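Local coordinates for protein transcriptional regulator, TetR family (Myxococcus xanthus, PDB 5K7F) that probably represses transcription as a TetR-type DNA-binding dimer that senses isovaleryl coenzyme A and so controls an alternative route to that metabolite, at residues L28-G33 / S109-I114; L63-M68 / R127-A132; D73-Q78 / K135-F140; Y174-P179 / E186-G191. All coordinates share one frame; numbering follows the deposited sequence.

Interaction 1 (L28-G33 / S109-I114); sequences LICDRG and SKEVII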
loop_
_atom_site.group_PDB
_atom_site.type_symbol
_atom_site.label_atom_id
_atom_site.label_comp_id
_atom_site.label_asym_id
_atom_site.label_seq_id
_atom_site.Cartn_x
_atom_site.Cartn_y
_atom_site.Cartn_z
ATOM N N LEU A 28 -12.208 -2.415 15.516
ATOM C CA LEU A 28 -12.496 -1.087 16.056
ATOM C C LEU A 28 -11.413 -0.083 15.664
ATOM O O LEU A 28 -11.709 1.067 15.292
ATOM C CB LEU A 28 -12.627 -1.158 17.579
ATOM C CG LEU A 28 -13.774 -1.977 18.124
ATOM C CD1 LEU A 28 -13.647 -2.060 19.647
ATOM C CD2 LEU A 28 -15.096 -1.371 17.758
ATOM N N ILE A 29 -10.149 -0.498 15.727
ATOM C CA ILE A 29 -9.063 0.435 15.431
ATOM C C ILE A 29 -9.150 0.896 13.981
ATOM O O ILE A 29 -8.960 2.082 13.675
ATOM C CB ILE A 29 -7.697 -0.207 15.739
ATOM C CG1 ILE A 29 -7.466 -0.256 17.249
ATOM C CG2 ILE A 29 -6.580 0.603 15.118
ATOM C CD1 ILE A 29 -6.268 -1.102 17.670
ATOM N N CYS A 30 -9.431 -0.033 13.065
ATOM C CA CYS A 30 -9.599 0.348 11.669
ATOM C C CYS A 30 -10.825 1.232 11.465
ATOM O O CYS A 30 -10.817 2.094 10.582
ATOM C CB CYS A 30 -9.685 -0.904 10.795
ATOM S SG CYS A 30 -8.073 -1.641 10.499
ATOM N N ASP A 31 -11.881 1.046 12.257
ATOM C CA ASP A 31 -13.097 1.820 12.034
ATOM C C ASP A 31 -13.075 3.171 12.741
ATOM O O ASP A 31 -13.460 4.177 12.135
ATOM C CB ASP A 31 -14.329 1.024 12.476
ATOM C CG ASP A 31 -15.614 1.853 12.400
ATOM O OD1 ASP A 31 -15.796 2.579 11.396
ATOM O OD2 ASP A 31 -16.434 1.801 13.343
ATOM N N ARG A 32 -12.624 3.227 14.000
ATOM C CA ARG A 32 -12.611 4.471 14.769
ATOM C C ARG A 32 -11.229 5.103 14.895
ATOM O O ARG A 32 -11.129 6.266 15.310
ATOM C CB ARG A 32 -13.184 4.224 16.172
ATOM N N GLY A 33 -10.167 4.384 14.551
ATOM C CA GLY A 33 -8.825 4.852 14.809
ATOM C C GLY A 33 -8.292 4.356 16.141
ATOM O O GLY A 33 -9.033 3.891 17.010
ATOM N N SER A 109 -9.258 -11.984 8.743
ATOM C CA SER A 109 -7.859 -11.620 8.907
ATOM C C SER A 109 -7.527 -10.219 8.394
ATOM O O SER A 109 -6.463 -9.704 8.722
ATOM C CB SER A 109 -6.972 -12.652 8.187
ATOM O OG SER A 109 -7.357 -12.760 6.824
ATOM N N LYS A 110 -8.416 -9.577 7.634
ATOM C CA LYS A 110 -8.002 -8.421 6.839
ATOM C C LYS A 110 -7.596 -7.219 7.692
ATOM O O LYS A 110 -6.678 -6.489 7.323
ATOM C CB LYS A 110 -9.113 -8.038 5.853
ATOM C CG LYS A 110 -10.401 -7.583 6.444
ATOM C CD LYS A 110 -11.512 -7.606 5.389
ATOM C CE LYS A 110 -12.822 -7.066 5.971
ATOM N NZ LYS A 110 -12.780 -5.595 6.137
ATOM N N GLU A 111 -8.264 -6.968 8.827
ATOM C CA GLU A 111 -7.925 -5.771 9.588
ATOM C C GLU A 111 -6.656 -5.962 10.409
ATOM O O GLU A 111 -5.896 -5.008 10.577
ATOM C CB GLU A 111 -9.067 -5.357 10.504
ATOM C CG GLU A 111 -10.255 -4.846 9.734
ATOM C CD GLU A 111 -11.340 -5.881 9.582
ATOM O OE1 GLU A 111 -11.178 -7.019 10.082
ATOM O OE2 GLU A 111 -12.360 -5.549 8.956
ATOM N N VAL A 112 -6.425 -7.173 10.940
ATOM C CA VAL A 112 -5.136 -7.480 11.577
ATOM C C VAL A 112 -3.990 -7.143 10.624
ATOM O O VAL A 112 -2.993 -6.520 11.010
ATOM C CB VAL A 112 -5.095 -8.955 12.038
ATOM C CG1 VAL A 112 -3.698 -9.380 12.534
ATOM C CG2 VAL A 112 -6.091 -9.192 13.163
ATOM N N ILE A 113 -4.118 -7.522 9.354
ATOM C CA ILE A 113 -3.009 -7.333 8.427
ATOM C C ILE A 113 -2.866 -5.852 8.063
ATOM O O ILE A 113 -1.761 -5.346 7.871
ATOM C CB ILE A 113 -3.210 -8.221 7.182
ATOM C CG1 ILE A 113 -3.394 -9.716 7.561
ATOM C CG2 ILE A 113 -2.110 -8.006 6.145
ATOM C CD1 ILE A 113 -2.211 -10.363 8.359
ATOM N N ILE A 114 -3.982 -5.134 7.938
ATOM C CA ILE A 114 -3.915 -3.702 7.694
ATOM C C ILE A 114 -3.116 -3.014 8.799
ATOM O O ILE A 114 -2.268 -2.142 8.535
ATOM C CB ILE A 114 -5.348 -3.149 7.592
ATOM C CG1 ILE A 114 -5.994 -3.683 6.309
ATOM C CG2 ILE A 114 -5.378 -1.629 7.678
ATOM C CD1 ILE A 114 -7.470 -3.374 6.229
#
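At the junction between the DNA-binding region and the C-terminal domain of this TetR-family regulator, Cys30, near the end of helix 18-32, points its thiol at one face of helix 110-117. The sulfur meets two side chains a single turn apart: Cys30 SG is 3.8 Å from Glu111 CB and 3.9 Å from Ile114 CG2. With SG anti to the carbonyl carbon (chi1 -78°), Cys30 directs its sulfur toward helix 110-117, and the backbones come close, Cys30 CA lying 6.7 Å from Glu111 CA. In TetR-type proteins the first helix packs beside the predicted helix-turn-helix, which here spans residues 38-57, and the helix it meets belongs to the C-terminal part, which in TetR relatives usually binds the effector. This small surface contact is one of the places where the two parts touch. Glu111 uses the methylene part of its chain against Cys30, with CG 4.1 Å from Cys30 CB, and also packs on Ala26 and Arg27 of the same helix 18-32. A bend at chi2 sends its carboxylate back toward its neighbour, and Lys110 NZ forms a salt bridge of 2.9 Å with Glu111 OE2, approaching from above the carboxylate plane. Ile114 also packs against Tyr174.

Interaction 2 (L63-M68 / R127-A132); sequences LLFAIM and RAFIDA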
loop_
_atom_site.group_PDB
_atom_site.type_symbol
_atom_site.label_atom_id
_atom_site.label_comp_id
_atom_site.label_asym_id
_atom_site.label_seq_id
_atom_site.Cartn_x
_atom_site.Cartn_y
_atom_site.Cartn_z
ATOM N N LEU A 63 -1.641 -3.916 23.441
ATOM C CA LEU A 63 -2.618 -4.379 22.456
ATOM C C LEU A 63 -2.070 -4.272 21.039
ATOM O O LEU A 63 -2.233 -5.186 20.222
ATOM C CB LEU A 63 -3.901 -3.555 22.574
ATOM C CG LEU A 63 -4.987 -3.856 21.533
ATOM C CD1 LEU A 63 -5.552 -5.285 21.644
ATOM C CD2 LEU A 63 -6.090 -2.828 21.651
ATOM N N LEU A 64 -1.489 -3.124 20.706
ATOM C CA LEU A 64 -0.996 -2.907 19.349
ATOM C C LEU A 64 0.085 -3.928 18.969
ATOM O O LEU A 64 0.015 -4.548 17.901
ATOM C CB LEU A 64 -0.501 -1.462 19.226
ATOM C CG LEU A 64 -0.019 -0.992 17.861
ATOM C CD1 LEU A 64 -1.135 -1.239 16.825
ATOM C CD2 LEU A 64 0.365 0.471 17.908
ATOM N N PHE A 65 1.093 -4.115 19.834
ATOM C CA PHE A 65 2.153 -5.103 19.593
ATOM C C PHE A 65 1.577 -6.505 19.471
ATOM O O PHE A 65 2.049 -7.329 18.675
ATOM C CB PHE A 65 3.138 -5.036 20.753
ATOM C CG PHE A 65 4.251 -6.044 20.712
ATOM C CD1 PHE A 65 4.967 -6.281 19.561
ATOM C CD2 PHE A 65 4.630 -6.693 21.870
ATOM C CE1 PHE A 65 6.008 -7.168 19.564
ATOM C CE2 PHE A 65 5.663 -7.583 21.871
ATOM C CZ PHE A 65 6.361 -7.813 20.722
ATOM N N ALA A 66 0.569 -6.794 20.268
ATOM C CA ALA A 66 -0.077 -8.094 20.179
ATOM C C ALA A 66 -0.734 -8.290 18.813
ATOM O O ALA A 66 -0.674 -9.389 18.226
ATOM C CB ALA A 66 -1.116 -8.204 21.282
ATOM N N ILE A 67 -1.434 -7.265 18.330
ATOM C CA ILE A 67 -2.090 -7.411 17.031
ATOM C C ILE A 67 -1.034 -7.598 15.955
ATOM O O ILE A 67 -1.171 -8.485 15.096
ATOM C CB ILE A 67 -3.031 -6.229 16.724
ATOM C CG1 ILE A 67 -4.228 -6.209 17.680
ATOM C CG2 ILE A 67 -3.574 -6.304 15.270
ATOM C CD1 ILE A 67 -5.007 -4.911 17.646
ATOM N N MET A 68 0.046 -6.778 15.988
ATOM C CA MET A 68 1.080 -6.900 14.969
ATOM C C MET A 68 1.784 -8.262 15.032
ATOM O O MET A 68 2.062 -8.878 13.998
ATOM C CB MET A 68 2.034 -5.696 15.073
ATOM C CG MET A 68 1.315 -4.383 14.778
ATOM S SD MET A 68 2.419 -2.940 14.800
ATOM C CE MET A 68 3.295 -3.268 13.289
ATOM N N ARG A 127 9.269 -1.979 17.902
ATOM C CA ARG A 127 9.325 -1.732 16.466
ATOM C C ARG A 127 10.378 -2.604 15.799
ATOM O O ARG A 127 10.191 -3.047 14.664
ATOM C CB ARG A 127 9.618 -0.256 16.182
ATOM N N ALA A 128 11.496 -2.853 16.474
ATOM C CA ALA A 128 12.523 -3.686 15.860
ATOM C C ALA A 128 12.153 -5.171 15.899
ATOM O O ALA A 128 12.531 -5.924 14.996
ATOM C CB ALA A 128 13.873 -3.443 16.544
ATOM N N PHE A 129 11.422 -5.614 16.920
ATOM C CA PHE A 129 11.041 -7.021 16.985
ATOM C C PHE A 129 10.074 -7.365 15.850
ATOM O O PHE A 129 10.259 -8.368 15.155
ATOM C CB PHE A 129 10.437 -7.332 18.352
ATOM C CG PHE A 129 10.017 -8.774 18.529
ATOM C CD1 PHE A 129 8.753 -9.179 18.179
ATOM C CD2 PHE A 129 10.887 -9.712 19.054
ATOM C CE1 PHE A 129 8.356 -10.489 18.332
ATOM C CE2 PHE A 129 10.497 -11.031 19.211
ATOM C CZ PHE A 129 9.223 -11.416 18.851
ATOM N N ILE A 130 9.086 -6.499 15.601
ATOM C CA ILE A 130 8.181 -6.696 14.466
ATOM C C ILE A 130 8.927 -6.512 13.152
ATOM O O ILE A 130 8.698 -7.249 12.192
ATOM C CB ILE A 130 6.986 -5.731 14.538
ATOM C CG1 ILE A 130 6.158 -5.953 15.806
ATOM C CG2 ILE A 130 6.128 -5.861 13.276
ATOM C CD1 ILE A 130 5.431 -7.304 15.891
ATOM N N ASP A 131 9.807 -5.501 13.072
ATOM C CA ASP A 131 10.554 -5.279 11.836
ATOM C C ASP A 131 11.367 -6.511 11.473
ATOM O O ASP A 131 11.467 -6.872 10.295
ATOM C CB ASP A 131 11.482 -4.068 11.967
ATOM C CG ASP A 131 10.760 -2.731 11.782
ATOM O OD1 ASP A 131 9.546 -2.725 11.481
ATOM O OD2 ASP A 131 11.425 -1.673 11.916
ATOM N N ALA A 132 11.959 -7.167 12.464
ATOM C CA ALA A 132 12.738 -8.374 12.193
ATOM C C ALA A 132 11.848 -9.498 11.681
ATOM O O ALA A 132 12.234 -10.244 10.780
ATOM C CB ALA A 132 13.486 -8.825 13.444
#
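Ile130 is the bump on helix 125-150 that fits between Phe65 and Met68, two residues almost one turn apart on helix 60-83. Its CD1 methyl comes up to the rim of the Phe65 ring, 3.7 Å from Phe65 CE1 and near the ring plane, and also touches the root of Met68, 3.8 Å from Met68 CB. The second branch is used as well: Ile130 CG2 meets the terminal methyl, Met68 CE, at 3.8 Å. Met68 gets there by bending at its last torsion, which curls CE round toward the isoleucine, and the two side chains cross at about a right angle. Farther out, Phe129 adds a second bump. Phe129 CD1 lies 3.7 Å from Phe65 CE1, again at the edge of the Phe65 ring, while the two ring planes stand at 81° with centroids 5.7 Å apart, an oblique meeting. Phe65 thus offers its rim to both partners, held out toward them by a CG anti to the backbone N (chi1 176°). With an alanine at Phe65, the hollow beside Ile130 CD1 would probably be left unfilled and Phe129 would lose its aromatic neighbour. On its own side Met68 also packs on Leu116 of helix 110-117. The local axes run almost parallel, at 8°, but 10.8 Å apart, a wide spacing that large side chains bridge. Such side-by-side packing of the long helix leaving the DNA-binding region against a helix of the C-terminal domain belongs to the all-helical TetR fold.

Interaction 3 (D73-Q78 / K135-F140); sequences DLFEEQ and KKYVDF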
loop_
_atom_site.group_PDB
_atom_site.type_symbol
_atom_site.label_atom_id
_atom_site.label_comp_id
_atom_site.label_asym_id
_atom_site.label_seq_id
_atom_site.Cartn_x
_atom_site.Cartn_y
_atom_site.Cartn_z
ATOM N N ASP A 73 2.185 -13.976 12.886
ATOM C CA ASP A 73 1.777 -15.367 13.082
ATOM C C ASP A 73 0.876 -15.828 11.954
ATOM O O ASP A 73 0.934 -16.993 11.530
ATOM C CB ASP A 73 1.040 -15.533 14.408
ATOM C CG ASP A 73 1.947 -15.545 15.598
ATOM O OD1 ASP A 73 3.159 -15.667 15.428
ATOM O OD2 ASP A 73 1.407 -15.493 16.732
ATOM N N LEU A 74 0.016 -14.934 11.461
ATOM C CA LEU A 74 -0.869 -15.309 10.372
ATOM C C LEU A 74 -0.100 -15.527 9.076
ATOM O O LEU A 74 -0.455 -16.418 8.298
ATOM C CB LEU A 74 -1.958 -14.259 10.169
ATOM C CG LEU A 74 -2.983 -14.183 11.272
ATOM C CD1 LEU A 74 -4.032 -13.104 11.013
ATOM C CD2 LEU A 74 -3.660 -15.610 11.443
ATOM N N PHE A 75 0.911 -14.685 8.786
ATOM C CA PHE A 75 1.785 -14.957 7.633
ATOM C C PHE A 75 2.402 -16.364 7.709
ATOM O O PHE A 75 2.483 -17.073 6.700
ATOM C CB PHE A 75 2.871 -13.854 7.499
ATOM C CG PHE A 75 2.424 -12.654 6.661
ATOM C CD1 PHE A 75 2.606 -12.650 5.275
ATOM C CD2 PHE A 75 1.817 -11.536 7.244
ATOM C CE1 PHE A 75 2.221 -11.593 4.511
ATOM C CE2 PHE A 75 1.390 -10.450 6.457
ATOM C CZ PHE A 75 1.588 -10.493 5.086
ATOM N N GLU A 76 2.841 -16.798 8.890
ATOM C CA GLU A 76 3.301 -18.179 9.042
ATOM C C GLU A 76 2.178 -19.193 8.806
ATOM O O GLU A 76 2.330 -20.156 8.049
ATOM C CB GLU A 76 3.881 -18.386 10.446
ATOM C CG GLU A 76 4.227 -19.842 10.746
ATOM C CD GLU A 76 5.375 -20.376 9.895
ATOM O OE1 GLU A 76 6.172 -19.553 9.351
ATOM O OE2 GLU A 76 5.486 -21.625 9.807
ATOM N N GLU A 77 1.049 -19.004 9.477
ATOM C CA GLU A 77 0.009 -20.018 9.507
ATOM C C GLU A 77 -0.754 -20.103 8.193
ATOM O O GLU A 77 -1.186 -21.195 7.782
ATOM C CB GLU A 77 -0.929 -19.700 10.655
ATOM C CG GLU A 77 -0.200 -19.763 11.977
ATOM C CD GLU A 77 -1.088 -19.430 13.155
ATOM O OE1 GLU A 77 -2.302 -19.185 12.945
ATOM O OE2 GLU A 77 -0.559 -19.430 14.289
ATOM N N GLN A 78 -0.968 -18.967 7.547
ATOM C CA GLN A 78 -1.788 -18.916 6.352
ATOM C C GLN A 78 -0.985 -18.840 5.073
ATOM O O GLN A 78 -1.575 -18.955 3.996
ATOM C CB GLN A 78 -2.734 -17.717 6.401
ATOM C CG GLN A 78 -3.724 -17.714 7.522
ATOM C CD GLN A 78 -4.692 -18.898 7.398
ATOM O OE1 GLN A 78 -5.260 -19.129 6.313
ATOM N NE2 GLN A 78 -4.885 -19.636 8.480
ATOM N N LYS A 135 11.004 -8.823 8.097
ATOM C CA LYS A 135 12.124 -9.013 7.181
ATOM C C LYS A 135 12.340 -10.482 6.844
ATOM O O LYS A 135 12.869 -10.788 5.768
ATOM C CB LYS A 135 13.412 -8.424 7.764
ATOM C CG LYS A 135 14.623 -8.617 6.838
ATOM C CD LYS A 135 15.894 -7.970 7.395
ATOM C CE LYS A 135 17.043 -8.086 6.399
ATOM N NZ LYS A 135 17.544 -9.472 6.249
ATOM N N LYS A 136 11.978 -11.396 7.738
ATOM C CA LYS A 136 12.050 -12.824 7.417
ATOM C C LYS A 136 11.147 -13.180 6.234
ATOM O O LYS A 136 11.529 -13.981 5.381
ATOM C CB LYS A 136 11.716 -13.657 8.637
ATOM C CG LYS A 136 12.828 -13.636 9.704
ATOM C CD LYS A 136 12.797 -14.867 10.606
ATOM C CE LYS A 136 13.432 -14.591 11.968
ATOM N NZ LYS A 136 12.460 -13.976 12.945
ATOM N N TYR A 137 9.962 -12.567 6.143
ATOM C CA TYR A 137 9.109 -12.790 4.977
ATOM C C TYR A 137 9.739 -12.245 3.699
ATOM O O TYR A 137 9.757 -12.922 2.660
ATOM C CB TYR A 137 7.727 -12.170 5.231
ATOM C CG TYR A 137 6.701 -12.568 4.184
ATOM C CD1 TYR A 137 6.349 -13.896 4.002
ATOM C CD2 TYR A 137 6.076 -11.622 3.399
ATOM C CE1 TYR A 137 5.419 -14.292 3.021
ATOM C CE2 TYR A 137 5.148 -11.986 2.432
ATOM C CZ TYR A 137 4.808 -13.337 2.259
ATOM O OH TYR A 137 3.885 -13.734 1.309
ATOM N N VAL A 138 10.239 -11.005 3.746
ATOM C CA VAL A 138 10.892 -10.425 2.581
ATOM C C VAL A 138 12.070 -11.291 2.146
ATOM O O VAL A 138 12.277 -11.518 0.944
ATOM C CB VAL A 138 11.341 -8.976 2.863
ATOM C CG1 VAL A 138 12.136 -8.422 1.687
ATOM C CG2 VAL A 138 10.162 -8.070 3.104
ATOM N N ASP A 139 12.856 -11.793 3.118
ATOM C CA ASP A 139 13.991 -12.663 2.797
ATOM C C ASP A 139 13.528 -13.897 2.032
ATOM O O ASP A 139 14.183 -14.353 1.080
ATOM C CB ASP A 139 14.705 -13.112 4.081
ATOM C CG ASP A 139 15.476 -12.003 4.776
ATOM O OD1 ASP A 139 15.696 -10.922 4.191
ATOM O OD2 ASP A 139 15.868 -12.237 5.938
ATOM N N PHE A 140 12.426 -14.491 2.486
ATOM C CA PHE A 140 11.861 -15.647 1.816
ATOM C C PHE A 140 11.508 -15.330 0.372
ATOM O O PHE A 140 11.831 -16.103 -0.537
ATOM C CB PHE A 140 10.635 -16.101 2.589
ATOM C CG PHE A 140 9.904 -17.298 1.972
ATOM C CD1 PHE A 140 10.283 -18.596 2.255
ATOM C CD2 PHE A 140 8.820 -17.105 1.112
ATOM C CE1 PHE A 140 9.569 -19.689 1.720
ATOM C CE2 PHE A 140 8.119 -18.177 0.580
ATOM C CZ PHE A 140 8.509 -19.463 0.851
#
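Phe75 drives one edge of its ring into the face of Tyr137. Phe75 CD1 sits 3.7 Å above the tyrosine plane, over the centre of the ring, and the adjoining Phe75 CE1 comes 3.6 Å from Tyr137 CE2. With planes at 58° and centroids 4.8 Å apart this is an edge-to-face pair, tilted well away from a right angle, so that two neighbouring carbons of the phenylalanine share the tyrosine face. Tyr137 has its CG anti to the backbone N (chi1 -170°), which carries the ring from helix 125-150 across to helix 60-83. The nearest CA atoms here, Phe75 CA and Tyr137 CA, are 8.1 Å apart. Both rings are buried in the all-helical core, which in TetR-family regulators generally forms the effector-sensing domain. Around the tyrosine, Cys96 of helix 89-105 and Phe166 and Leu167 of helix 159-171 add to the packing, and its hydroxyl is satisfied deep inside by a hydrogen bond with Asn100 OD1. A leucine in place of Tyr137 would probably take away the flat face that receives Phe75 and leave Asn100 OD1 without its hydroxyl mate. On the outer side of helix 125-150, Lys135 NZ bridges one turn to Asp139 OD1 at 3.1 Å, using the syn lone pair of that oxygen. Helix 60-83 is tied to helix 125-150 through a further salt bridge, from Asp73 to Arg133.

Interaction 4 (Y174-P179 / E186-G191); sequences YKWFKP and EQIADG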
loop_
_atom_site.group_PDB
_atom_site.type_symbol
_atom_site.label_atom_id
_atom_site.label_comp_id
_atom_site.label_asym_id
_atom_site.label_seq_id
_atom_site.Cartn_x
_atom_site.Cartn_y
_atom_site.Cartn_z
ATOM N N TYR A 174 -6.285 -4.288 -0.096
ATOM C CA TYR A 174 -7.288 -3.835 0.865
ATOM C C TYR A 174 -7.873 -2.473 0.529
ATOM O O TYR A 174 -9.020 -2.201 0.904
ATOM C CB TYR A 174 -6.693 -3.846 2.268
ATOM C CG TYR A 174 -6.000 -2.595 2.719
ATOM C CD1 TYR A 174 -6.704 -1.588 3.385
ATOM C CD2 TYR A 174 -4.634 -2.451 2.560
ATOM C CE1 TYR A 174 -6.070 -0.472 3.839
ATOM C CE2 TYR A 174 -3.988 -1.322 3.008
ATOM C CZ TYR A 174 -4.715 -0.338 3.653
ATOM O OH TYR A 174 -4.096 0.798 4.116
ATOM N N LYS A 175 -7.144 -1.627 -0.210
ATOM C CA LYS A 175 -7.625 -0.293 -0.588
ATOM C C LYS A 175 -8.787 -0.340 -1.574
ATOM O O LYS A 175 -9.547 0.628 -1.650
ATOM C CB LYS A 175 -6.496 0.545 -1.225
ATOM C CG LYS A 175 -5.441 1.075 -0.256
ATOM C CD LYS A 175 -6.052 2.008 0.769
ATOM C CE LYS A 175 -5.028 2.954 1.390
ATOM N NZ LYS A 175 -3.691 2.318 1.522
ATOM N N TRP A 176 -8.951 -1.425 -2.328
ATOM C CA TRP A 176 -9.933 -1.444 -3.400
ATOM C C TRP A 176 -10.793 -2.682 -3.451
ATOM O O TRP A 176 -11.791 -2.690 -4.176
ATOM C CB TRP A 176 -9.249 -1.277 -4.757
ATOM C CG TRP A 176 -8.226 -2.302 -5.128
ATOM C CD1 TRP A 176 -6.886 -2.310 -4.795
ATOM C CD2 TRP A 176 -8.426 -3.415 -5.976
ATOM N NE1 TRP A 176 -6.265 -3.376 -5.374
ATOM C CE2 TRP A 176 -7.196 -4.089 -6.085
ATOM C CE3 TRP A 176 -9.526 -3.923 -6.651
ATOM C CZ2 TRP A 176 -7.054 -5.248 -6.837
ATOM C CZ3 TRP A 176 -9.389 -5.054 -7.378
ATOM C CH2 TRP A 176 -8.141 -5.689 -7.513
ATOM N N PHE A 177 -10.463 -3.715 -2.725
ATOM C CA PHE A 177 -11.271 -4.919 -2.786
ATOM C C PHE A 177 -12.512 -4.772 -1.926
ATOM O O PHE A 177 -12.455 -4.208 -0.830
ATOM C CB PHE A 177 -10.457 -6.121 -2.337
ATOM C CG PHE A 177 -11.237 -7.369 -2.249
ATOM C CD1 PHE A 177 -11.464 -8.142 -3.377
ATOM C CD2 PHE A 177 -11.737 -7.808 -1.043
ATOM C CE1 PHE A 177 -12.172 -9.311 -3.280
ATOM C CE2 PHE A 177 -12.438 -8.967 -0.958
ATOM C CZ PHE A 177 -12.659 -9.719 -2.081
ATOM N N LYS A 178 -13.620 -5.363 -2.409
ATOM C CA LYS A 178 -14.870 -5.608 -1.682
ATOM C C LYS A 178 -15.414 -6.955 -2.154
ATOM O O LYS A 178 -15.205 -7.329 -3.313
ATOM C CB LYS A 178 -15.928 -4.515 -1.932
ATOM C CG LYS A 178 -15.456 -3.078 -1.733
ATOM C CD LYS A 178 -15.666 -2.620 -0.300
ATOM C CE LYS A 178 -15.134 -1.200 -0.095
ATOM N NZ LYS A 178 -15.668 -0.230 -1.111
ATOM N N PRO A 179 -16.108 -7.698 -1.287
ATOM C CA PRO A 179 -16.518 -9.072 -1.627
ATOM C C PRO A 179 -17.718 -9.141 -2.546
ATOM O O PRO A 179 -18.086 -10.246 -2.977
ATOM C CB PRO A 179 -16.830 -9.692 -0.261
ATOM C CG PRO A 179 -17.236 -8.532 0.614
ATOM C CD PRO A 179 -16.369 -7.342 0.120
ATOM N N GLU A 186 -10.486 -14.859 -6.166
ATOM C CA GLU A 186 -9.807 -15.834 -7.018
ATOM C C GLU A 186 -9.479 -15.252 -8.390
ATOM O O GLU A 186 -8.420 -15.557 -8.952
ATOM C CB GLU A 186 -10.663 -17.092 -7.163
ATOM C CG GLU A 186 -10.765 -17.889 -5.881
ATOM C CD GLU A 186 -11.303 -19.295 -6.080
ATOM O OE1 GLU A 186 -12.288 -19.514 -6.833
ATOM O OE2 GLU A 186 -10.714 -20.201 -5.465
ATOM N N GLN A 187 -10.369 -14.429 -8.956
ATOM C CA GLN A 187 -10.065 -13.798 -10.241
ATOM C C GLN A 187 -8.876 -12.849 -10.100
ATOM O O GLN A 187 -8.014 -12.794 -10.992
ATOM C CB GLN A 187 -11.281 -13.050 -10.777
ATOM C CG GLN A 187 -12.356 -13.922 -11.349
ATOM C CD GLN A 187 -13.666 -13.177 -11.587
ATOM O OE1 GLN A 187 -14.144 -12.429 -10.742
ATOM N NE2 GLN A 187 -14.247 -13.380 -12.765
ATOM N N ILE A 188 -8.797 -12.142 -8.965
ATOM C CA ILE A 188 -7.690 -11.209 -8.723
ATOM C C ILE A 188 -6.405 -12.005 -8.605
ATOM O O ILE A 188 -5.400 -11.669 -9.248
ATOM C CB ILE A 188 -7.913 -10.320 -7.475
ATOM C CG1 ILE A 188 -9.145 -9.414 -7.688
ATOM C CG2 ILE A 188 -6.632 -9.458 -7.197
ATOM C CD1 ILE A 188 -9.770 -8.777 -6.440
ATOM N N ALA A 189 -6.431 -13.115 -7.858
ATOM C CA ALA A 189 -5.209 -13.911 -7.718
ATOM C C ALA A 189 -4.812 -14.555 -9.037
ATOM O O ALA A 189 -3.622 -14.568 -9.399
ATOM C CB ALA A 189 -5.380 -14.972 -6.634
ATOM N N ASP A 190 -5.785 -15.098 -9.780
ATOM C CA ASP A 190 -5.436 -15.725 -11.048
ATOM C C ASP A 190 -4.730 -14.710 -11.936
ATOM O O ASP A 190 -3.745 -15.034 -12.617
ATOM C CB ASP A 190 -6.691 -16.278 -11.740
ATOM C CG ASP A 190 -7.183 -17.585 -11.134
ATOM O OD1 ASP A 190 -6.437 -18.252 -10.393
ATOM O OD2 ASP A 190 -8.332 -17.957 -11.435
ATOM N N GLY A 191 -5.214 -13.476 -11.919
ATOM C CA GLY A 191 -4.701 -12.436 -12.787
ATOM C C GLY A 191 -3.343 -11.913 -12.369
ATOM O O GLY A 191 -2.471 -11.670 -13.223
#
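Lys175 NZ is gripped from two sides of the dimer: it donates a 3.0 Å hydrogen bond to Tyr174 OH and forms a salt bridge with Glu118 OE2 of the second subunit. The lysine folds back to do so, and its CG lies over one face of the Tyr174 ring, 4.2 Å above the plane and offset toward the rim. Just beyond this polar pair the chain turns apolar, and the contact with helix 185-196 rests on a single residue, Ile188. Its CD1 methyl is wedged between two aromatic side chains, 3.6 Å from Phe177 CD1 and 3.7 Å from Trp176 CH2. It meets Phe177 at the ring edge, near the plane, but reaches the tryptophan obliquely. The rest of the isoleucine leans on Trp176 too, with Ile188 CG1 3.9 Å from Trp176 CH2. Trp176 holds CG between its backbone N and carbonyl carbon, the crowded position (chi1 59°), and from there the far end of the indole swings in to meet Ile188, the two side chains coming from opposite directions. Phe177, with CG anti to the backbone N (chi1 175°), also rests on Thr105 of helix 89-105. Helix 89-105 also meets helix 185-196 through a salt bridge from Asp190 to Arg98. The indole of Trp176 stacks in addition on Phe164 of the second subunit. A segment that packs on the last helix and also meets the partner chain fits the C-terminal domain of the TetR family, through which these regulators dimerise.

In the fold
Interactions 2 and 3 lie 13 Å apart (centres) along the same two helices, 60-83 and 125-150, while interaction 1 touches both from the side of helix 110-117. Val112 CG1 packs 3.7 Å from Ile67 O, and Ile113 CD1 lies 4.1 Å from Phe75 CE2, joining the junction with the DNA-binding region to the buried aromatic pair. Interaction 1 also meets interaction 4, where Ile114 CD1 comes to 3.4 Å from Tyr174 CD1. Interaction 4, the one that reaches the second subunit, is about 27 Å from interaction 2 between centres, on opposite sides of the chain's centre. Helix 110-117 thus touches the DNA-binding part, helix 60-83 and the dimer-facing segment.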